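Local coordinates for uncharacterized protein (Singapore grouper iridovirus, PDB 3RJ2) that binds histone H3, as a protein encoded by a grouper iridovirus, at residues 55-60 with 97-102; 31-36 with 112-117; 46-51 with 81-86. One frame throughout, in Å; residues are numbered along the deposited sequence.

Overall arrangement
Running from the N terminus, the chain enters contact 2 at 31-36, contact 3 at 46-51 and contact 1 at 55-60; it then closes contact 3 with 81-86, contact 1 with 97-102 and lastly contact 2 with 112-117. Contact 2 therefore encloses both others, while contacts 1 and 3 cross. Contacts 1 and 2 share one mixed sheet, where strands 94-98 and 31-37 are neighbours; contact 3 forms the 44-50/81-87 edge of the four-stranded antiparallel sheet. H57 against V49 and V59 against L86 join contact 1 to contact 3. The centres of contacts 2 and 3 lie about 17 Å apart, on opposite sides of the chain's centre.

Contact 1: 55-60 with 97-102; sequences MRHRVT and IHAAIN
R58 and H98 form an antiparallel hydrogen-bonded pair that joins strand 56-60 to strand 94-98 in the mixed sheet, beyond which segment 97-102 turns into helix 101-104. R58 N gives to H98 O at 2.9 Å and H98 N to R58 O at 2.7 Å. V59 and I97 follow as a non-hydrogen-bonded pair, with V59 CG2 meeting I97 CG1 on the face away from R58 and H98.

Beyond the strand pair, the helix start takes over the bonding. R56 O receives the I101 N-H in a weak bond and the carboxamide N-H of N102 from ND2, 3.2 Å away. The latter lies in the carbonyl plane, on a lone pair, with the oxygen close to the plane of the amide. Chi1 of 58° sets N102 CG between its own N and carbonyl carbon, from where the amide reaches back to strand 56-60.

Apolar contacts run along the R58 and H98 face. The two branches of I101 divide the work: CG2 rests on R56 CG at 3.6 Å, and CD1 meets CB and CD of R58, at 3.8 Å from CD. L135 of helix 128-136 touches R58, H98 and I101 from the same face. The H98 ring meets F131 edge-to-face, and its NE2 is hydrogen-bonded to T134 OG1, so helix 128-136 holds the NE2 end of the imidazole.

Polar links complete the contact. R58 bends at chi3 (136°), bringing NE to T60 OG1 at 2.9 Å, with the hydroxyl oxygen tilted from the guanidinium plane. One water bridges I101 O and, weakly, R56 NH2. Another donates to R58 O and also bonds T60 OG1 and H98 ND1, the last at 2.7 Å near the edge of the imidazole.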
loop_
_atom_site.group_PDB
_atom_site.type_symbol
_atom_site.label_atom_id
_atom_site.label_comp_id
_atom_site.label_asym_id
_atom_site.label_seq_id
_atom_site.Cartn_x
_atom_site.Cartn_y
_atom_site.Cartn_z
ATOM N N MET A 55 8.364 12.087 0.320
ATOM C CA MET A 55 8.191 10.622 0.482
ATOM C C MET A 55 7.632 10.000 -0.798
ATOM O O MET A 55 6.915 10.646 -1.547
ATOM C CB MET A 55 7.237 10.285 1.635
ATOM C CG MET A 55 7.880 10.043 2.987
ATOM S SD MET A 55 6.580 9.541 4.135
ATOM C CE MET A 55 7.489 9.662 5.676
ATOM N N ARG A 56 7.948 8.736 -1.035
ATOM C CA ARG A 56 7.357 8.020 -2.144
ATOM C C ARG A 56 6.765 6.744 -1.595
ATOM O O ARG A 56 7.385 6.101 -0.762
ATOM C CB ARG A 56 8.415 7.716 -3.197
ATOM C CG ARG A 56 7.979 6.767 -4.286
ATOM C CD ARG A 56 8.660 7.128 -5.588
ATOM N NE ARG A 56 9.744 6.217 -5.896
ATOM C CZ ARG A 56 10.691 6.457 -6.805
ATOM N NH1 ARG A 56 10.708 7.601 -7.493
ATOM N NH2 ARG A 56 11.634 5.552 -7.012
ATOM N N HIS A 57 5.572 6.393 -2.060
ATOM C CA HIS A 57 4.957 5.104 -1.742
ATOM C C HIS A 57 4.653 4.340 -3.024
ATOM O O HIS A 57 4.432 4.943 -4.078
ATOM C CB HIS A 57 3.674 5.300 -0.928
ATOM C CG HIS A 57 3.821 6.306 0.166
ATOM N ND1 HIS A 57 3.159 7.518 0.161
ATOM C CD2 HIS A 57 4.602 6.310 1.270
ATOM C CE1 HIS A 57 3.512 8.216 1.228
ATOM N NE2 HIS A 57 4.385 7.503 1.919
ATOM N N ARG A 58 4.638 3.018 -2.932
ATOM C CA ARG A 58 4.225 2.200 -4.046
ATOM C C ARG A 58 2.889 1.519 -3.739
ATOM O O ARG A 58 2.707 0.902 -2.682
ATOM C CB ARG A 58 5.311 1.179 -4.349
ATOM C CG ARG A 58 5.153 0.463 -5.630
ATOM C CD ARG A 58 6.299 -0.529 -5.792
ATOM N NE ARG A 58 5.793 -1.800 -6.265
ATOM C CZ ARG A 58 6.147 -2.407 -7.388
ATOM N NH1 ARG A 58 7.066 -1.886 -8.188
ATOM N NH2 ARG A 58 5.577 -3.558 -7.685
ATOM N N VAL A 59 1.950 1.671 -4.672
ATOM C CA VAL A 59 0.687 0.939 -4.660
ATOM C C VAL A 59 0.713 -0.069 -5.811
ATOM O O VAL A 59 0.854 0.310 -6.975
ATOM C CB VAL A 59 -0.533 1.879 -4.859
ATOM C CG1 VAL A 59 -1.825 1.094 -4.699
ATOM C CG2 VAL A 59 -0.480 3.029 -3.879
ATOM N N THR A 60 0.569 -1.342 -5.471
ATOM C CA THR A 60 0.689 -2.427 -6.429
ATOM C C THR A 60 -0.616 -3.211 -6.364
ATOM O O THR A 60 -1.234 -3.336 -5.284
ATOM C CB THR A 60 1.896 -3.352 -6.089
ATOM O OG1 THR A 60 3.064 -2.549 -5.860
ATOM C CG2 THR A 60 2.194 -4.332 -7.213
ATOM N N ILE A 97 0.514 -1.675 -0.370
ATOM C CA ILE A 97 1.201 -0.398 -0.298
ATOM C C ILE A 97 2.567 -0.639 0.331
ATOM O O ILE A 97 2.654 -1.259 1.397
ATOM C CB ILE A 97 0.374 0.645 0.515
ATOM C CG1 ILE A 97 -0.957 0.935 -0.202
ATOM C CG2 ILE A 97 1.172 1.905 0.758
ATOM C CD1 ILE A 97 -1.932 1.858 0.538
ATOM N N HIS A 98 3.632 -0.211 -0.347
ATOM C CA HIS A 98 4.940 -0.089 0.289
ATOM C C HIS A 98 5.062 1.380 0.663
ATOM O O HIS A 98 5.219 2.228 -0.223
ATOM C CB HIS A 98 6.094 -0.469 -0.661
ATOM C CG HIS A 98 6.174 -1.934 -0.988
ATOM N ND1 HIS A 98 5.276 -2.564 -1.824
ATOM C CD2 HIS A 98 7.057 -2.886 -0.603
ATOM C CE1 HIS A 98 5.591 -3.843 -1.926
ATOM N NE2 HIS A 98 6.675 -4.062 -1.203
ATOM N N ALA A 99 4.980 1.678 1.961
ATOM C CA ALA A 99 5.113 3.039 2.479
ATOM C C ALA A 99 6.568 3.492 2.620
ATOM O O ALA A 99 7.412 2.754 3.121
ATOM C CB ALA A 99 4.409 3.146 3.816
ATOM N N ALA A 100 6.844 4.722 2.188
ATOM C CA ALA A 100 8.192 5.283 2.117
ATOM C C ALA A 100 9.137 4.302 1.438
ATOM O O ALA A 100 10.150 3.903 2.012
ATOM C CB ALA A 100 8.716 5.687 3.502
ATOM N N ILE A 101 8.784 3.912 0.213
ATOM C CA ILE A 101 9.642 3.055 -0.603
ATOM C C ILE A 101 10.893 3.827 -1.037
ATOM O O ILE A 101 11.826 3.238 -1.588
ATOM C CB ILE A 101 8.905 2.468 -1.831
ATOM C CG1 ILE A 101 9.720 1.305 -2.431
ATOM C CG2 ILE A 101 8.627 3.561 -2.868
ATOM C CD1 ILE A 101 8.913 0.259 -3.124
ATOM N N ASN A 102 10.899 5.141 -0.792
ATOM C CA ASN A 102 12.103 5.964 -0.998
ATOM C C ASN A 102 13.209 5.588 -0.026
ATOM O O ASN A 102 14.380 5.825 -0.311
ATOM C CB ASN A 102 11.820 7.478 -0.967
ATOM C CG ASN A 102 11.198 7.939 0.320
ATOM O OD1 ASN A 102 11.811 8.703 1.084
ATOM N ND2 ASN A 102 9.976 7.501 0.578
HETATM O O HOH W 1 12.254 4.306 -4.130
HETATM O O HOH W 2 3.138 -1.906 -3.335
#

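Contact 2: 31-36 with 112-117; sequences CWIWTY and HMHYDE
W34 NE1 donates to E117 OE1 at 2.7 Å, an almost straight bond (167°) in the indole plane that uses the anti lone pair of the carboxylate. Beside it at the indole edge, W34 CD1 touches Y115 CB at 3.5 Å. The other tryptophan is met over a face: Y115 presents the CE2 edge of its ring to the pyrrole face of W32, 3.8 Å from CG, in a T-shaped pair with planes at 68°. W32 CG stands between its own N and carbonyl carbon (chi1 50°), which places the indole for this approach.

E117 is steered by its neighbours. Its CG lies 3.4 Å from Y36 CD1, while the backbone N of E117 donates to T35 O. Behind these groups is a parallel ladder: I33 N bonds M113 O, Y115 N bonds I33 O, and T35 N bonds Y115 O at 2.9 Å. On the I33 and T35 face, H114 ND1 adds a weak bond to I33 O; the T35 hydroxyl is held by R96 NE.

Farther out, I5 O accepts from W32 NE1 and Y42 OH bonds Y36 OH. I21 of strand 18-22 packs on W34, Y36 and E117. In the mixed sheet, strand 31-37 lies parallel to 111-116, with 94-98 antiparallel on its other edge and 120-123 beyond 111-116.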
loop_
_atom_site.group_PDB
_atom_site.type_symbol
_atom_site.label_atom_id
_atom_site.label_comp_id
_atom_site.label_asym_id
_atom_site.label_seq_id
_atom_site.Cartn_x
_atom_site.Cartn_y
_atom_site.Cartn_z
ATOM N N CYS A 31 9.045 2.491 8.221
ATOM C CA CYS A 31 8.503 1.835 7.017
ATOM C C CYS A 31 7.597 0.644 7.322
ATOM O O CYS A 31 7.857 -0.132 8.243
ATOM C CB CYS A 31 9.617 1.355 6.104
ATOM S SG CYS A 31 10.522 2.651 5.347
ATOM N N TRP A 32 6.527 0.517 6.547
ATOM C CA TRP A 32 5.677 -0.665 6.598
ATOM C C TRP A 32 5.223 -1.097 5.209
ATOM O O TRP A 32 5.407 -0.374 4.230
ATOM C CB TRP A 32 4.491 -0.484 7.561
ATOM C CG TRP A 32 3.695 0.784 7.381
ATOM C CD1 TRP A 32 3.721 1.892 8.194
ATOM C CD2 TRP A 32 2.739 1.068 6.351
ATOM N NE1 TRP A 32 2.859 2.844 7.722
ATOM C CE2 TRP A 32 2.241 2.370 6.595
ATOM C CE3 TRP A 32 2.257 0.352 5.241
ATOM C CZ2 TRP A 32 1.290 2.984 5.760
ATOM C CZ3 TRP A 32 1.309 0.963 4.411
ATOM C CH2 TRP A 32 0.836 2.263 4.681
ATOM N N ILE A 33 4.673 -2.306 5.141
ATOM C CA ILE A 33 4.060 -2.844 3.931
ATOM C C ILE A 33 2.673 -3.285 4.351
ATOM O O ILE A 33 2.475 -3.796 5.459
ATOM C CB ILE A 33 4.862 -4.030 3.348
ATOM C CG1 ILE A 33 6.283 -3.588 2.984
ATOM C CG2 ILE A 33 4.168 -4.617 2.126
ATOM C CD1 ILE A 33 7.211 -4.748 2.633
ATOM N N TRP A 34 1.708 -3.041 3.476
ATOM C CA TRP A 34 0.329 -3.384 3.733
ATOM C C TRP A 34 -0.226 -4.183 2.560
ATOM O O TRP A 34 -0.055 -3.799 1.404
ATOM C CB TRP A 34 -0.461 -2.102 3.957
ATOM C CG TRP A 34 -1.930 -2.245 4.129
ATOM C CD1 TRP A 34 -2.595 -2.587 5.275
ATOM C CD2 TRP A 34 -2.933 -2.005 3.133
ATOM N NE1 TRP A 34 -3.960 -2.594 5.043
ATOM C CE2 TRP A 34 -4.191 -2.232 3.738
ATOM C CE3 TRP A 34 -2.892 -1.642 1.773
ATOM C CZ2 TRP A 34 -5.408 -2.080 3.034
ATOM C CZ3 TRP A 34 -4.113 -1.493 1.070
ATOM C CH2 TRP A 34 -5.343 -1.707 1.711
ATOM N N THR A 35 -0.868 -5.302 2.883
ATOM C CA THR A 35 -1.520 -6.177 1.908
ATOM C C THR A 35 -3.020 -6.331 2.194
ATOM O O THR A 35 -3.422 -6.575 3.326
ATOM C CB THR A 35 -0.876 -7.585 1.906
ATOM O OG1 THR A 35 0.528 -7.452 1.676
ATOM C CG2 THR A 35 -1.476 -8.458 0.797
ATOM N N TYR A 36 -3.840 -6.199 1.158
ATOM C CA TYR A 36 -5.288 -6.287 1.312
ATOM C C TYR A 36 -5.865 -7.180 0.234
ATOM O O TYR A 36 -5.744 -6.881 -0.954
ATOM C CB TYR A 36 -5.903 -4.886 1.227
ATOM C CG TYR A 36 -7.414 -4.776 1.287
ATOM C CD1 TYR A 36 -8.180 -5.572 2.149
ATOM C CD2 TYR A 36 -8.077 -3.825 0.526
ATOM C CE1 TYR A 36 -9.576 -5.430 2.223
ATOM C CE2 TYR A 36 -9.463 -3.684 0.580
ATOM C CZ TYR A 36 -10.202 -4.477 1.433
ATOM O OH TYR A 36 -11.566 -4.316 1.477
ATOM N N HIS A 112 9.989 -2.915 9.259
ATOM C CA HIS A 112 9.787 -3.809 10.406
ATOM C C HIS A 112 8.361 -4.258 10.640
ATOM O O HIS A 112 8.098 -5.018 11.573
ATOM C CB HIS A 112 10.382 -3.223 11.695
ATOM C CG HIS A 112 11.871 -3.366 11.775
ATOM N ND1 HIS A 112 12.674 -2.457 12.426
ATOM C CD2 HIS A 112 12.703 -4.298 11.252
ATOM C CE1 HIS A 112 13.934 -2.832 12.317
ATOM N NE2 HIS A 112 13.979 -3.944 11.604
ATOM N N MET A 113 7.451 -3.810 9.786
ATOM C CA MET A 113 6.020 -4.085 9.963
ATOM C C MET A 113 5.364 -4.458 8.636
ATOM O O MET A 113 5.571 -3.779 7.635
ATOM C CB MET A 113 5.345 -2.843 10.550
ATOM C CG MET A 113 3.867 -2.972 10.820
ATOM S SD MET A 113 3.436 -4.082 12.169
ATOM C CE MET A 113 4.399 -3.389 13.525
ATOM N N HIS A 114 4.601 -5.553 8.638
ATOM C CA HIS A 114 3.695 -5.876 7.545
ATOM C C HIS A 114 2.279 -5.954 8.095
ATOM O O HIS A 114 1.997 -6.757 8.992
ATOM C CB HIS A 114 4.085 -7.184 6.836
ATOM C CG HIS A 114 3.062 -7.673 5.852
ATOM N ND1 HIS A 114 2.744 -6.987 4.696
ATOM C CD2 HIS A 114 2.284 -8.785 5.852
ATOM C CE1 HIS A 114 1.820 -7.652 4.030
ATOM N NE2 HIS A 114 1.528 -8.750 4.707
ATOM N N TYR A 115 1.397 -5.115 7.566
ATOM C CA TYR A 115 -0.011 -5.165 7.932
ATOM C C TYR A 115 -0.778 -6.049 6.962
ATOM O O TYR A 115 -0.842 -5.764 5.773
ATOM C CB TYR A 115 -0.630 -3.764 7.950
ATOM C CG TYR A 115 -0.098 -2.839 9.021
ATOM C CD1 TYR A 115 -0.355 -3.072 10.377
ATOM C CD2 TYR A 115 0.641 -1.713 8.681
ATOM C CE1 TYR A 115 0.126 -2.205 11.366
ATOM C CE2 TYR A 115 1.126 -0.835 9.660
ATOM C CZ TYR A 115 0.862 -1.091 11.001
ATOM O OH TYR A 115 1.342 -0.231 11.968
ATOM N N ASP A 116 -1.335 -7.144 7.460
ATOM C CA ASP A 116 -2.212 -7.947 6.625
ATOM C C ASP A 116 -3.610 -7.619 7.049
ATOM O O ASP A 116 -3.973 -7.833 8.200
ATOM C CB ASP A 116 -1.955 -9.445 6.740
ATOM C CG ASP A 116 -2.683 -10.238 5.656
ATOM O OD1 ASP A 116 -3.935 -10.336 5.718
ATOM O OD2 ASP A 116 -2.005 -10.744 4.726
ATOM N N GLU A 117 -4.391 -7.119 6.103
ATOM C CA GLU A 117 -5.651 -6.447 6.402
ATOM C C GLU A 117 -6.667 -7.226 7.240
ATOM O O GLU A 117 -7.365 -6.634 8.071
ATOM C CB GLU A 117 -6.286 -5.897 5.130
ATOM C CG GLU A 117 -7.392 -4.904 5.386
ATOM C CD GLU A 117 -7.102 -3.959 6.544
ATOM O OE1 GLU A 117 -6.039 -3.295 6.541
ATOM O OE2 GLU A 117 -7.956 -3.882 7.454
#

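Contact 3: 46-51 with 81-86; sequences RYSVDG and VLEGSL
Y47 lies across G84 in an antiparallel strand pair, 44-50 with 81-87, at the edge of the four-stranded sheet. Two backbone bonds tie it to G84: Y47 N gives to G84 O at 2.9 Å, and G84 N returns a bond to Y47 O. From CB, chi1 of 56° puts CG between the backbone N and carbonyl carbon and lays the ring over the opposite strand. CG and CD2 come first, over G84 O, which is 3.3 Å from CD2. At the ring edge CD1 meets L82 O, near the ring plane. Next, CE1 approaches G84 N and the L82 side chain, while CE2 comes close to G84 C and, more loosely, to L86 CG. At the tip CZ and OH reach G84 CA, which sits over the ring face in a CH-pi contact. L74 of strand 68-75 also touches Y47.

V49 and L82 form the next hydrogen-bonded pair, with V49 N 2.7 Å from L82 O. On the face away from the Y47 ring, D50 OD1 touches V81 CG2, and S48 OG donates to E83 OE2, on its anti lone pair, at a short 2.5 Å.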
loop_
_atom_site.group_PDB
_atom_site.type_symbol
_atom_site.label_atom_id
_atom_site.label_comp_id
_atom_site.label_asym_id
_atom_site.label_seq_id
_atom_site.Cartn_x
_atom_site.Cartn_y
_atom_site.Cartn_z
ATOM N N ARG A 46 -9.488 5.855 -3.567
ATOM C CA ARG A 46 -9.266 7.239 -3.155
ATOM C C ARG A 46 -8.430 7.237 -1.873
ATOM O O ARG A 46 -8.821 6.661 -0.873
ATOM C CB ARG A 46 -10.590 7.975 -2.935
ATOM C CG ARG A 46 -11.561 7.890 -4.120
ATOM C CD ARG A 46 -12.948 8.432 -3.786
ATOM N NE ARG A 46 -12.913 9.847 -3.425
ATOM C CZ ARG A 46 -12.870 10.855 -4.300
ATOM N NH1 ARG A 46 -12.851 10.616 -5.614
ATOM N NH2 ARG A 46 -12.831 12.112 -3.854
ATOM N N TYR A 47 -7.272 7.877 -1.910
ATOM C CA TYR A 47 -6.374 7.827 -0.770
ATOM C C TYR A 47 -6.123 9.207 -0.177
ATOM O O TYR A 47 -6.258 10.220 -0.853
ATOM C CB TYR A 47 -5.047 7.176 -1.178
ATOM C CG TYR A 47 -4.385 7.866 -2.341
ATOM C CD1 TYR A 47 -3.558 8.970 -2.142
ATOM C CD2 TYR A 47 -4.585 7.411 -3.656
ATOM C CE1 TYR A 47 -2.952 9.624 -3.221
ATOM C CE2 TYR A 47 -3.981 8.052 -4.739
ATOM C CZ TYR A 47 -3.170 9.157 -4.520
ATOM O OH TYR A 47 -2.565 9.793 -5.594
ATOM N N SER A 48 -5.746 9.220 1.096
ATOM C CA SER A 48 -5.194 10.392 1.745
ATOM C C SER A 48 -4.026 9.917 2.602
ATOM O O SER A 48 -4.231 9.161 3.553
ATOM C CB SER A 48 -6.260 11.057 2.615
ATOM O OG SER A 48 -5.774 12.277 3.148
ATOM N N VAL A 49 -2.805 10.322 2.259
ATOM C CA VAL A 49 -1.630 9.792 2.948
ATOM C C VAL A 49 -0.942 10.858 3.789
ATOM O O VAL A 49 -0.478 11.864 3.266
ATOM C CB VAL A 49 -0.595 9.158 1.986
ATOM C CG1 VAL A 49 0.584 8.635 2.773
ATOM C CG2 VAL A 49 -1.220 8.026 1.174
ATOM N N ASP A 50 -0.889 10.613 5.092
ATOM C CA ASP A 50 -0.218 11.495 6.041
ATOM C C ASP A 50 1.225 11.025 6.191
ATOM O O ASP A 50 1.477 9.945 6.727
ATOM C CB ASP A 50 -0.941 11.415 7.385
ATOM C CG ASP A 50 -0.800 12.676 8.206
ATOM O OD1 ASP A 50 0.209 13.407 8.048
ATOM O OD2 ASP A 50 -1.717 12.939 9.022
ATOM N N GLY A 51 2.164 11.815 5.680
ATOM C CA GLY A 51 3.577 11.477 5.745
ATOM C C GLY A 51 4.453 12.712 5.901
ATOM O O GLY A 51 4.221 13.552 6.785
ATOM N N VAL A 81 0.720 15.837 3.340
ATOM C CA VAL A 81 -0.493 15.035 3.196
ATOM C C VAL A 81 -0.855 14.967 1.712
ATOM O O VAL A 81 -1.174 15.983 1.087
ATOM C CB VAL A 81 -1.660 15.590 4.041
ATOM C CG1 VAL A 81 -2.954 14.807 3.780
ATOM C CG2 VAL A 81 -1.297 15.568 5.528
ATOM N N LEU A 82 -0.770 13.761 1.155
ATOM C CA LEU A 82 -0.949 13.548 -0.277
ATOM C C LEU A 82 -2.269 12.854 -0.550
ATOM O O LEU A 82 -2.515 11.769 -0.056
ATOM C CB LEU A 82 0.222 12.739 -0.861
ATOM C CG LEU A 82 0.165 12.248 -2.306
ATOM C CD1 LEU A 82 0.121 13.406 -3.270
ATOM C CD2 LEU A 82 1.370 11.384 -2.598
ATOM N N GLU A 83 -3.112 13.504 -1.346
ATOM C CA GLU A 83 -4.446 13.029 -1.631
ATOM C C GLU A 83 -4.625 12.877 -3.125
ATOM O O GLU A 83 -4.035 13.619 -3.938
ATOM C CB GLU A 83 -5.496 13.979 -1.037
ATOM C CG GLU A 83 -5.352 14.116 0.489
ATOM C CD GLU A 83 -6.516 14.819 1.190
ATOM O OE1 GLU A 83 -7.122 15.740 0.589
ATOM O OE2 GLU A 83 -6.799 14.468 2.374
ATOM N N GLY A 84 -5.437 11.898 -3.490
ATOM C CA GLY A 84 -5.698 11.638 -4.882
ATOM C C GLY A 84 -6.454 10.352 -5.043
ATOM O O GLY A 84 -6.917 9.762 -4.075
ATOM N N SER A 85 -6.582 9.913 -6.282
ATOM C CA SER A 85 -7.242 8.659 -6.525
ATOM C C SER A 85 -6.546 7.908 -7.629
ATOM O O SER A 85 -5.779 8.484 -8.401
ATOM C CB SER A 85 -8.734 8.855 -6.812
ATOM O OG SER A 85 -8.917 9.603 -7.982
ATOM N N LEU A 86 -6.825 6.612 -7.661
ATOM C CA LEU A 86 -6.182 5.639 -8.530
ATOM C C LEU A 86 -7.223 4.674 -9.068
ATOM O O LEU A 86 -8.061 4.176 -8.301
ATOM C CB LEU A 86 -5.224 4.782 -7.709
ATOM C CG LEU A 86 -3.720 4.890 -7.795
ATOM C CD1 LEU A 86 -3.219 3.581 -7.219
ATOM C CD2 LEU A 86 -3.252 5.062 -9.265
#